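Local coordinates for putative transcriptional regulator protein (Vibrio parahaemolyticus, PDB 3ER6), which is of unknown function but probably acts as a DNA-binding transcription regulator, here represented by its DJ-1/PfpI-like domain, at residues G81-P86 and I114-F119; K131-S136 and V163-G168. The protein carries 1 engineered substitution. All coordinates share one frame; numbering follows the deposited sequence.

Contact 1 comes first along the chain, and contact 2 opens only after it has closed. Helix 117-124 leads from one to the other. Their centres lie about 10 Å apart, and both are buried within the DJ-1/PfpI-like domain. Contact 1 lies at the C-terminal ends of strands 77-80 and 110-114, contact 2 at that of their neighbour 163-166. The contacts also touch directly. Asp115 OD1 and His135 NE2 are 2.8 Å apart, probably hydrogen-bonded, and Phe119 CE1 packs at 3.5 Å from Met134 CE. The turn after 110-114 and the end of 163-166 thus both meet 131-136, at the C-terminal end of the parallel strands.

Contact 1: residues G81-P86 and I114-F119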
loop_
_atom_site.group_PDB
_atom_site.type_symbol
_atom_site.label_atom_id
_atom_site.label_comp_id
_atom_site.label_asym_id
_atom_site.label_seq_id
_atom_site.Cartn_x
_atom_site.Cartn_y
_atom_site.Cartn_z
ATOM N N GLY A 81 2.039 9.224 -7.850
ATOM C CA GLY A 81 0.903 8.548 -7.165
ATOM C C GLY A 81 -0.487 9.137 -7.431
ATOM O O GLY A 81 -0.667 10.060 -8.237
ATOM N N SER A 82 -1.480 8.618 -6.691
ATOM C CA SER A 82 -2.862 9.066 -6.732
ATOM C C SER A 82 -3.043 10.558 -6.505
ATOM O O SER A 82 -2.365 11.195 -5.674
ATOM C CB SER A 82 -3.688 8.304 -5.673
ATOM O OG SER A 82 -5.052 8.597 -5.859
ATOM N N ILE A 83 -3.987 11.129 -7.253
ATOM C CA ILE A 83 -4.387 12.494 -6.977
ATOM C C ILE A 83 -5.758 12.542 -6.346
ATOM O O ILE A 83 -6.345 13.621 -6.209
ATOM C CB ILE A 83 -4.267 13.446 -8.249
ATOM C CG1 ILE A 83 -5.156 12.970 -9.435
ATOM C CG2 ILE A 83 -2.803 13.583 -8.702
ATOM C CD1 ILE A 83 -5.287 14.096 -10.590
ATOM N N GLY A 84 -6.271 11.374 -5.965
ATOM C CA GLY A 84 -7.669 11.265 -5.483
ATOM C C GLY A 84 -8.652 11.591 -6.616
ATOM O O GLY A 84 -8.456 11.171 -7.737
ATOM N N ASP A 85 -9.669 12.378 -6.330
ATOM C CA ASP A 85 -10.641 12.722 -7.336
ATOM C C ASP A 85 -10.093 13.820 -8.212
ATOM O O ASP A 85 -9.913 14.968 -7.766
ATOM C CB ASP A 85 -11.938 13.184 -6.678
ATOM C CG ASP A 85 -13.025 13.561 -7.698
ATOM O OD1 ASP A 85 -12.839 13.567 -8.946
ATOM O OD2 ASP A 85 -14.115 13.879 -7.202
ATOM N N PRO A 86 -9.850 13.480 -9.481
ATOM C CA PRO A 86 -9.195 14.443 -10.393
ATOM C C PRO A 86 -10.014 15.718 -10.549
ATOM O O PRO A 86 -9.463 16.790 -10.826
ATOM C CB PRO A 86 -9.058 13.675 -11.706
ATOM C CG PRO A 86 -9.079 12.181 -11.272
ATOM C CD PRO A 86 -10.043 12.149 -10.077
ATOM N N ILE A 114 0.379 5.659 -11.255
ATOM C CA ILE A 114 -0.477 4.671 -10.607
ATOM C C ILE A 114 -1.778 5.312 -10.168
ATOM O O ILE A 114 -1.753 6.480 -9.711
ATOM C CB ILE A 114 0.319 3.980 -9.384
ATOM C CG1 ILE A 114 0.666 4.979 -8.286
ATOM C CG2 ILE A 114 1.668 3.383 -9.898
ATOM C CD1 ILE A 114 1.347 4.309 -7.047
ATOM N N ASP A 115 -2.919 4.593 -10.323
ATOM C CA ASP A 115 -4.183 5.087 -9.873
ATOM C C ASP A 115 -4.417 6.398 -10.655
ATOM O O ASP A 115 -4.005 6.497 -11.824
ATOM C CB ASP A 115 -4.187 5.315 -8.344
ATOM C CG ASP A 115 -5.629 5.529 -7.749
ATOM O OD1 ASP A 115 -6.665 5.397 -8.443
ATOM O OD2 ASP A 115 -5.718 5.820 -6.558
ATOM N N THR A 116 -5.056 7.381 -10.035
ATOM C CA THR A 116 -5.346 8.668 -10.746
ATOM C C THR A 116 -4.089 9.520 -11.126
ATOM O O THR A 116 -4.196 10.509 -11.835
ATOM C CB THR A 116 -6.408 9.522 -10.028
ATOM O OG1 THR A 116 -6.001 9.826 -8.696
ATOM C CG2 THR A 116 -7.741 8.772 -9.982
ATOM N N GLY A 117 -2.915 9.138 -10.650
ATOM C CA GLY A 117 -1.634 9.644 -11.238
ATOM C C GLY A 117 -1.669 9.508 -12.759
ATOM O O GLY A 117 -0.987 10.283 -13.493
ATOM N N ILE A 118 -2.450 8.553 -13.261
ATOM C CA ILE A 118 -2.603 8.428 -14.731
ATOM C C ILE A 118 -3.194 9.719 -15.383
ATOM O O ILE A 118 -2.779 10.108 -16.490
ATOM C CB ILE A 118 -3.359 7.121 -15.165
ATOM C CG1 ILE A 118 -2.532 5.896 -14.770
ATOM C CG2 ILE A 118 -3.647 7.137 -16.736
ATOM C CD1 ILE A 118 -3.319 4.629 -14.647
ATOM N N PHE A 119 -4.086 10.403 -14.672
ATOM C CA PHE A 119 -4.683 11.638 -15.164
ATOM C C PHE A 119 -3.569 12.699 -15.318
ATOM O O PHE A 119 -3.652 13.561 -16.215
ATOM C CB PHE A 119 -5.762 12.178 -14.200
ATOM C CG PHE A 119 -7.083 11.457 -14.285
ATOM C CD1 PHE A 119 -7.206 10.124 -13.871
ATOM C CD2 PHE A 119 -8.223 12.123 -14.774
ATOM C CE1 PHE A 119 -8.434 9.472 -13.944
ATOM C CE2 PHE A 119 -9.441 11.455 -14.863
ATOM C CZ PHE A 119 -9.544 10.141 -14.434
#
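Thr116 places one hydroxyl in a bend of the 81-86 loop and bonds two successive residues with it. Thr116 OG1 accepts from Ile83 N at 2.8 Å, with an N-H...O angle of 147°. The same OG1 donates to Gly84 O at 3.0 Å, in the carbonyl plane and on a lone pair. This use depends on chi1 of 58°, which sets OG1 between the backbone N and the carbonyl carbon and turns CG2 to the Pro86 ring. Ser82 makes a second polar link. Its OG donates to Asp115 OD2 at 2.9 Å, coming from above the carboxylate plane. It also accepts from Gly84 N, which closes an ST turn. One hydroxyl therefore shapes its own loop and ties it to the other segment. The other carboxylate oxygen, Asp115 OD1, is taken by His135, so both oxygens have partners.

Segment 114-119 is the tight turn from strand 110-114 into helix 117-124. Ile114 to Gly117 form a type II' turn, with Asp115 at positive phi (60°). This strand-turn-helix geometry is consistent with the nucleophile elbow of the DJ-1/PfpI family, with an aspartate in the turn here. Gly117 allows close approach: its CA lies 3.2 Å from Gly81 O.

Further along, the contact is apolar. Pro86 CG sits over the centre of the Phe119 ring, 3.5 Å from the centroid, in a CH-pi contact almost on the ring normal. Phe142 meets the same ring edge-to-face. Ile83 CD1 reaches Phe119 CB at 4.1 Å, and Ile83 CG1 leans on the Thr116 hydroxyl. Asp85 N-caps helix 86-89, and Phe138 of helix 136-145 packs on Pro86 and Thr116.

Contact 2: residues K131-S136 and V163-G168; sequences KAVMHS and VYLSSG
Leu165 CD1 rests on Ala132, 3.7 Å from its CB. Val133 CG2 lies 3.8 Å from Leu165 CB, and the two side chains meet at a slant. Chi1 of -65° turns Val133 CG1 away, anti to the carbonyl carbon, and leaves CG2 between N and C, facing Leu165. CG2 also meets Ser167 OG at 3.4 Å.

Polar contact is indirect. The touching parts, 131-135 and 165-168, run in nearly the same direction, 10° apart, but no hydrogen bond crosses between the segments. Ser167 OG lies against Met134 CA. It is hydrogen-bonded at 2.7 Å to a water, which also donates a weak bond to Met134 O.

Ser167 O lies in the plane of the His135 ring, at its edge, 3.2 Å from CD2. Within its own segment, Met134 SD stands 3.7 Å above the centre of one face of this ring. NE2 is hydrogen-bonded to Asp115. Thr198 of the second subunit packs on His135.

The contact joins the end of main-sheet strand 163-166 to the segment running from strand 131-132 toward helix 136-145. Strand 131-132 pairs with 150-151 in a small parallel sheet. Strand 163-166 lies between 110-114 and 157-160. Both segments pack against helix 117-124, Val133 on Ile118 and Leu165 on Val121, while Leu158 of strand 157-160 touches the same two side chains.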
loop_
_atom_site.group_PDB
_atom_site.type_symbol
_atom_site.label_atom_id
_atom_site.label_comp_id
_atom_site.label_asym_id
_atom_site.label_seq_id
_atom_site.Cartn_x
_atom_site.Cartn_y
_atom_site.Cartn_z
ATOM N N LYS A 131 -2.894 6.077 -25.806
ATOM C CA LYS A 131 -3.746 5.040 -25.209
ATOM C C LYS A 131 -3.479 4.885 -23.708
ATOM O O LYS A 131 -2.345 5.013 -23.267
ATOM C CB LYS A 131 -3.542 3.682 -25.905
ATOM C CG LYS A 131 -3.759 3.772 -27.410
ATOM C CD LYS A 131 -3.412 2.474 -28.115
ATOM C CE LYS A 131 -4.123 2.437 -29.486
ATOM N NZ LYS A 131 -4.411 1.038 -29.938
ATOM N N ALA A 132 -4.502 4.585 -22.922
ATOM C CA ALA A 132 -4.275 4.521 -21.474
ATOM C C ALA A 132 -5.140 3.451 -20.878
ATOM O O ALA A 132 -5.919 2.802 -21.575
ATOM C CB ALA A 132 -4.624 5.872 -20.807
ATOM N N VAL A 133 -5.040 3.337 -19.566
ATOM C CA VAL A 133 -5.902 2.429 -18.791
ATOM C C VAL A 133 -6.496 3.201 -17.597
ATOM O O VAL A 133 -5.870 4.108 -17.075
ATOM C CB VAL A 133 -5.063 1.204 -18.292
ATOM C CG1 VAL A 133 -4.571 0.371 -19.491
ATOM C CG2 VAL A 133 -3.851 1.665 -17.399
ATOM N N MET A 134 -7.702 2.860 -17.150
ATOM C CA MET A 134 -8.157 3.432 -15.887
ATOM C C MET A 134 -9.094 2.429 -15.271
ATOM O O MET A 134 -9.712 1.643 -16.029
ATOM C CB MET A 134 -8.835 4.795 -16.099
ATOM C CG MET A 134 -9.375 5.493 -14.824
ATOM S SD MET A 134 -8.244 5.649 -13.353
ATOM C CE MET A 134 -6.858 6.364 -14.129
ATOM N N HIS A 135 -9.211 2.411 -13.940
ATOM C CA HIS A 135 -10.132 1.480 -13.312
ATOM C C HIS A 135 -11.574 2.008 -13.471
ATOM O O HIS A 135 -11.805 3.185 -13.854
ATOM C CB HIS A 135 -9.761 1.226 -11.830
ATOM C CG HIS A 135 -9.499 2.472 -11.048
ATOM N ND1 HIS A 135 -10.467 3.415 -10.811
ATOM C CD2 HIS A 135 -8.353 2.953 -10.485
ATOM C CE1 HIS A 135 -9.943 4.413 -10.116
ATOM N NE2 HIS A 135 -8.662 4.158 -9.912
ATOM N N SER A 136 -12.555 1.160 -13.186
ATOM C CA SER A 136 -13.950 1.500 -13.426
ATOM C C SER A 136 -14.442 2.697 -12.635
ATOM O O SER A 136 -15.333 3.420 -13.079
ATOM C CB SER A 136 -14.858 0.294 -13.125
ATOM O OG SER A 136 -14.576 -0.764 -14.030
ATOM N N VAL A 163 6.866 5.290 -20.445
ATOM C CA VAL A 163 5.766 5.652 -19.553
ATOM C C VAL A 163 5.041 4.351 -19.185
ATOM O O VAL A 163 4.607 3.588 -20.059
ATOM C CB VAL A 163 4.777 6.678 -20.219
ATOM C CG1 VAL A 163 3.633 7.048 -19.246
ATOM C CG2 VAL A 163 5.533 7.901 -20.705
ATOM N N TYR A 164 4.895 4.101 -17.896
ATOM C CA TYR A 164 4.261 2.886 -17.367
ATOM C C TYR A 164 3.012 3.278 -16.610
ATOM O O TYR A 164 3.083 4.070 -15.661
ATOM C CB TYR A 164 5.217 2.179 -16.361
ATOM C CG TYR A 164 6.523 1.756 -16.955
ATOM C CD1 TYR A 164 6.797 0.390 -17.168
ATOM C CD2 TYR A 164 7.496 2.698 -17.275
ATOM C CE1 TYR A 164 8.015 -0.035 -17.688
ATOM C CE2 TYR A 164 8.733 2.299 -17.847
ATOM C CZ TYR A 164 8.960 0.935 -18.058
ATOM O OH TYR A 164 10.143 0.541 -18.607
ATOM N N LEU A 165 1.877 2.733 -17.003
ATOM C CA LEU A 165 0.632 3.022 -16.388
ATOM C C LEU A 165 0.074 1.785 -15.655
ATOM O O LEU A 165 0.008 0.667 -16.219
ATOM C CB LEU A 165 -0.446 3.439 -17.433
ATOM C CG LEU A 165 -0.137 4.569 -18.443
ATOM C CD1 LEU A 165 -1.397 4.809 -19.318
ATOM C CD2 LEU A 165 0.293 5.876 -17.732
ATOM N N SER A 166 -0.366 1.988 -14.412
ATOM C CA SER A 166 -0.955 0.888 -13.654
ATOM C C SER A 166 -2.236 1.430 -12.906
ATOM O O SER A 166 -2.122 2.213 -11.965
ATOM C CB SER A 166 0.064 0.278 -12.674
ATOM O OG SER A 166 -0.609 -0.693 -11.851
ATOM N N SER A 167 -3.430 1.038 -13.371
ATOM C CA SER A 167 -4.727 1.492 -12.804
ATOM C C SER A 167 -4.840 1.295 -11.285
ATOM O O SER A 167 -5.256 2.180 -10.565
ATOM C CB SER A 167 -5.896 0.734 -13.446
ATOM O OG SER A 167 -6.006 1.117 -14.790
ATOM N N GLY A 168 -4.480 0.113 -10.819
ATOM C CA GLY A 168 -4.672 -0.243 -9.440
ATOM C C GLY A 168 -6.164 -0.252 -9.094
ATOM O O GLY A 168 -6.997 -0.765 -9.881
HETATM O O HOH W 1 -7.551 -0.659 -16.158
#